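Local coordinates for CrtC domain-containing protein (Fusarium vanettenii 77-13-4, PDB 7A0Q), which probably detoxifies the isoflavonoid phytoalexin kievitone by adding water to it, as a kievitone hydratase with two lipocalin-like domains, at residues T92-L95 / E96-E99; G310-A313 / L314-A317. All blocks are in the same frame, centred on the assembly; numbering follows the deposited sequence.

Interaction 1: T92-L95 / E96-E99; sequences TLNL and ETNE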
loop_
_atom_site.group_PDB
_atom_site.type_symbol
_atom_site.label_atom_id
_atom_site.label_comp_id
_atom_site.label_asym_id
_atom_site.label_seq_id
_atom_site.Cartn_x
_atom_site.Cartn_y
_atom_site.Cartn_z
ATOM N N THR A 92 10.490 8.373 0.872
ATOM C CA THR A 92 11.528 7.548 0.274
ATOM C C THR A 92 12.344 6.917 1.385
ATOM O O THR A 92 12.591 7.550 2.416
ATOM C CB THR A 92 12.461 8.350 -0.641
ATOM O OG1 THR A 92 13.200 9.278 0.159
ATOM C CG2 THR A 92 11.665 9.109 -1.696
ATOM N N LEU A 93 12.745 5.664 1.177
ATOM C CA LEU A 93 13.588 4.936 2.117
ATOM C C LEU A 93 14.744 4.333 1.338
ATOM O O LEU A 93 14.523 3.583 0.383
ATOM C CB LEU A 93 12.802 3.835 2.843
ATOM C CG LEU A 93 13.603 2.947 3.805
ATOM C CD1 LEU A 93 14.090 3.750 5.011
ATOM C CD2 LEU A 93 12.798 1.725 4.240
ATOM N N ASN A 94 15.968 4.676 1.735
ATOM C CA ASN A 94 17.171 4.068 1.178
ATOM C C ASN A 94 17.457 2.775 1.937
ATOM O O ASN A 94 17.717 2.805 3.144
ATOM C CB ASN A 94 18.345 5.043 1.286
ATOM C CG ASN A 94 19.633 4.499 0.669
ATOM O OD1 ASN A 94 19.976 3.333 0.841
ATOM N ND2 ASN A 94 20.360 5.358 -0.035
ATOM N N LEU A 95 17.425 1.640 1.234
ATOM C CA LEU A 95 17.554 0.360 1.918
ATOM C C LEU A 95 18.984 0.061 2.348
ATOM O O LEU A 95 19.186 -0.817 3.194
ATOM C CB LEU A 95 17.029 -0.770 1.034
ATOM C CG LEU A 95 15.531 -0.697 0.716
ATOM C CD1 LEU A 95 15.071 -1.976 0.017
ATOM C CD2 LEU A 95 14.714 -0.453 1.981
ATOM N N GLU A 96 19.969 0.771 1.795
ATOM C CA GLU A 96 21.348 0.570 2.228
ATOM C C GLU A 96 21.652 1.337 3.509
ATOM O O GLU A 96 22.290 0.803 4.422
ATOM C CB GLU A 96 22.316 0.998 1.125
ATOM C CG GLU A 96 23.787 0.804 1.493
ATOM C CD GLU A 96 24.710 1.770 0.763
ATOM O OE1 GLU A 96 25.847 1.977 1.242
ATOM O OE2 GLU A 96 24.299 2.326 -0.281
ATOM N N THR A 97 21.209 2.589 3.596
ATOM C CA THR A 97 21.615 3.488 4.667
ATOM C C THR A 97 20.523 3.773 5.685
ATOM O O THR A 97 20.817 4.380 6.723
ATOM C CB THR A 97 22.077 4.826 4.078
ATOM O OG1 THR A 97 20.942 5.500 3.511
ATOM C CG2 THR A 97 23.115 4.596 2.997
ATOM N N ASN A 98 19.281 3.368 5.410
ATOM C CA ASN A 98 18.077 3.684 6.181
ATOM C C ASN A 98 17.676 5.152 6.094
ATOM O O ASN A 98 16.770 5.574 6.825
ATOM C CB ASN A 98 18.197 3.295 7.661
ATOM C CG ASN A 98 18.285 1.797 7.866
ATOM O OD1 ASN A 98 17.870 1.011 7.012
ATOM N ND2 ASN A 98 18.835 1.391 9.004
ATOM N N GLU A 99 18.303 5.944 5.225
ATOM C CA GLU A 99 17.916 7.345 5.110
ATOM C C GLU A 99 16.476 7.453 4.624
ATOM O O GLU A 99 16.098 6.834 3.626
ATOM C CB GLU A 99 18.850 8.096 4.161
ATOM C CG GLU A 99 18.557 9.596 4.108
ATOM C CD GLU A 99 19.481 10.360 3.171
ATOM O OE1 GLU A 99 19.152 11.515 2.827
ATOM O OE2 GLU A 99 20.529 9.810 2.773
HETATM O O HOH W 1 15.445 8.425 1.480
HETATM O O HOH W 2 22.957 4.534 -1.539
#
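Asn94 and residues Glu96 to Glu99 close the end of a beta hairpin, where strand 86-94 turns back into strand 100-107 of the N-terminal lipocalin domain. The tight part surrounds the Asn94 amide. Its OD1 accepts from Glu96 N at 2.7 Å, with the donor in the carbonyl plane, which makes an Asx turn. Thr97 N, 3.1 Å away, reaches the same OD1 from above that plane. The Asn94 chi1 of -178° swings CG away from its own N, beside the carbonyl carbon, which brings OD1 to these two amides, and Thr97 OG1 lies against Asn94 CG at 3.3 Å. Thr97 OG1 also accepts from Glu99 N in an ST turn. Behind them the backbone pairs through Asn94 N to Glu99 O, an almost straight bond (172°), and Asn98 N to Asn94 O. On the buried side Leu93 and Leu95 pack on Phe321, and Leu93 CD1 comes 3.7 Å from Asn98 O. Glu99 turns its carboxylate to His101 and His190. The outer side is looser and wet. Here a water spans the gap between side chains, accepting from Asn94 ND2 at 3.1 Å and donating to Glu96 OE2 at 2.9 Å.

Interaction 2: G310-A313 / L314-A317; sequences GEDA and LQTA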
loop_
_atom_site.group_PDB
_atom_site.type_symbol
_atom_site.label_atom_id
_atom_site.label_comp_id
_atom_site.label_asym_id
_atom_site.label_seq_id
_atom_site.Cartn_x
_atom_site.Cartn_y
_atom_site.Cartn_z
ATOM N N GLY A 310 1.492 13.934 9.876
ATOM C CA GLY A 310 0.469 14.886 9.513
ATOM C C GLY A 310 0.158 15.829 10.663
ATOM O O GLY A 310 0.750 15.768 11.735
ATOM N N GLU A 311 -0.803 16.711 10.412
ATOM C CA GLU A 311 -1.268 17.628 11.440
ATOM C C GLU A 311 -2.360 17.031 12.317
ATOM O O GLU A 311 -2.586 17.527 13.425
ATOM C CB GLU A 311 -1.758 18.926 10.790
ATOM C CG GLU A 311 -0.659 19.643 10.008
ATOM C CD GLU A 311 -1.059 21.030 9.532
ATOM O OE1 GLU A 311 -1.914 21.132 8.622
ATOM O OE2 GLU A 311 -0.509 22.019 10.065
ATOM N N ASP A 312 -3.033 15.976 11.860
ATOM C CA ASP A 312 -4.055 15.301 12.658
ATOM C C ASP A 312 -3.874 13.794 12.482
ATOM O O ASP A 312 -2.923 13.337 11.844
ATOM C CB ASP A 312 -5.463 15.777 12.274
ATOM C CG ASP A 312 -5.857 15.387 10.861
ATOM O OD1 ASP A 312 -5.096 14.658 10.193
ATOM O OD2 ASP A 312 -6.947 15.794 10.417
ATOM N N ALA A 313 -4.806 13.017 13.037
ATOM C CA ALA A 313 -4.663 11.563 13.015
ATOM C C ALA A 313 -4.756 11.014 11.594
ATOM O O ALA A 313 -3.893 10.244 11.158
ATOM C CB ALA A 313 -5.721 10.917 13.915
ATOM N N LEU A 314 -5.787 11.409 10.847
ATOM C CA LEU A 314 -5.985 10.825 9.522
ATOM C C LEU A 314 -4.858 11.174 8.557
ATOM O O LEU A 314 -4.622 10.420 7.609
ATOM C CB LEU A 314 -7.329 11.266 8.945
ATOM C CG LEU A 314 -7.816 10.491 7.713
ATOM C CD1 LEU A 314 -8.049 9.031 8.080
ATOM C CD2 LEU A 314 -9.069 11.120 7.146
ATOM N N GLN A 315 -4.153 12.281 8.783
ATOM C CA GLN A 315 -3.034 12.632 7.913
ATOM C C GLN A 315 -1.749 11.903 8.272
ATOM O O GLN A 315 -0.760 12.025 7.535
ATOM C CB GLN A 315 -2.780 14.144 7.963
ATOM C CG GLN A 315 -3.890 14.994 7.384
ATOM C CD GLN A 315 -3.674 16.473 7.666
ATOM O OE1 GLN A 315 -2.578 16.884 8.057
ATOM N NE2 GLN A 315 -4.715 17.275 7.473
ATOM N N THR A 316 -1.729 11.157 9.376
ATOM C CA THR A 316 -0.520 10.543 9.910
ATOM C C THR A 316 -0.572 9.037 9.702
ATOM O O THR A 316 -1.636 8.427 9.833
ATOM C CB THR A 316 -0.383 10.867 11.409
ATOM O OG1 THR A 316 -0.276 12.284 11.573
ATOM C CG2 THR A 316 0.837 10.207 12.020
ATOM N N ALA A 317 0.569 8.427 9.372
ATOM C CA ALA A 317 0.576 6.974 9.272
ATOM C C ALA A 317 1.986 6.435 9.438
ATOM O O ALA A 317 2.948 7.048 8.969
ATOM C CB ALA A 317 0.007 6.500 7.928
HETATM O O HOH W 3 -4.787 20.139 8.073
#
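Thr316 and Gln315 hold the loop together by reaching back to Gly310, Glu311 and Asp312 with their side chains, and most of the contact consists of such side-chain to backbone hydrogen bonds. Thr316 OG1, set beside its own backbone N (chi1 -61°), accepts from Gly310 N at 3.0 Å and donates to Asp312 O at 2.9 Å, tying together two points of the preceding chain with one hydroxyl. Gln315 sets CB against Gly310 CA at 3.7 Å, and its extended side chain then runs on until OE1 takes the N-H of Glu311 at 3.0 Å; that donor stands above the amide plane. In the reverse sense, Asp312 OD1 accepts from Gln315 N at 2.9 Å, the two side chains crossing at about a right angle, while Asp312 OD2 bonds to the hydroxyl of Tyr85.

The backbone bond is Thr316 N to Ala313 O, 2.9 Å, which closes a type I beta turn from Ala313 to Thr316. This turn lies in the connection between strands 295-308 and 317-328, neighbours in the eight-stranded antiparallel barrel of the lipocalin-like domain.

Away from the polar network, the Ala313 side chain meets Trp346 and Leu314 lies on Tyr85 and Asn82.

A water-mediated link joins the ends of Glu311 and Gln315, which point the same way: the water donates to Glu311 OE1 and accepts from Gln315 NE2 at 2.9 Å. The carboxylate and amide planes there are inclined by 31°, with Glu311 CB 3.5 Å from Gln315 OE1.

Overall arrangement
Interaction 1 comes first along the chain, at the end of the hairpin of strands 86-94 and 100-107 in the CrtC N-terminal lipocalin domain; interaction 2 follows more than 200 residues later, in the connection between barrel strands 295-308 and 317-328 of the lipocalin-like domain. Their centres are about 23 Å apart and their nearest atoms about 11 Å, so they do not touch. Strand 86-94 nevertheless relates them: its far end carries Leu93, which packs on Thr303 and Gln306 of the barrel, while Tyr87 and Arg89 lie against Gln315 and Ala317. Both turns therefore sit where the two lipocalin-like domains meet, at separate points along their shared border.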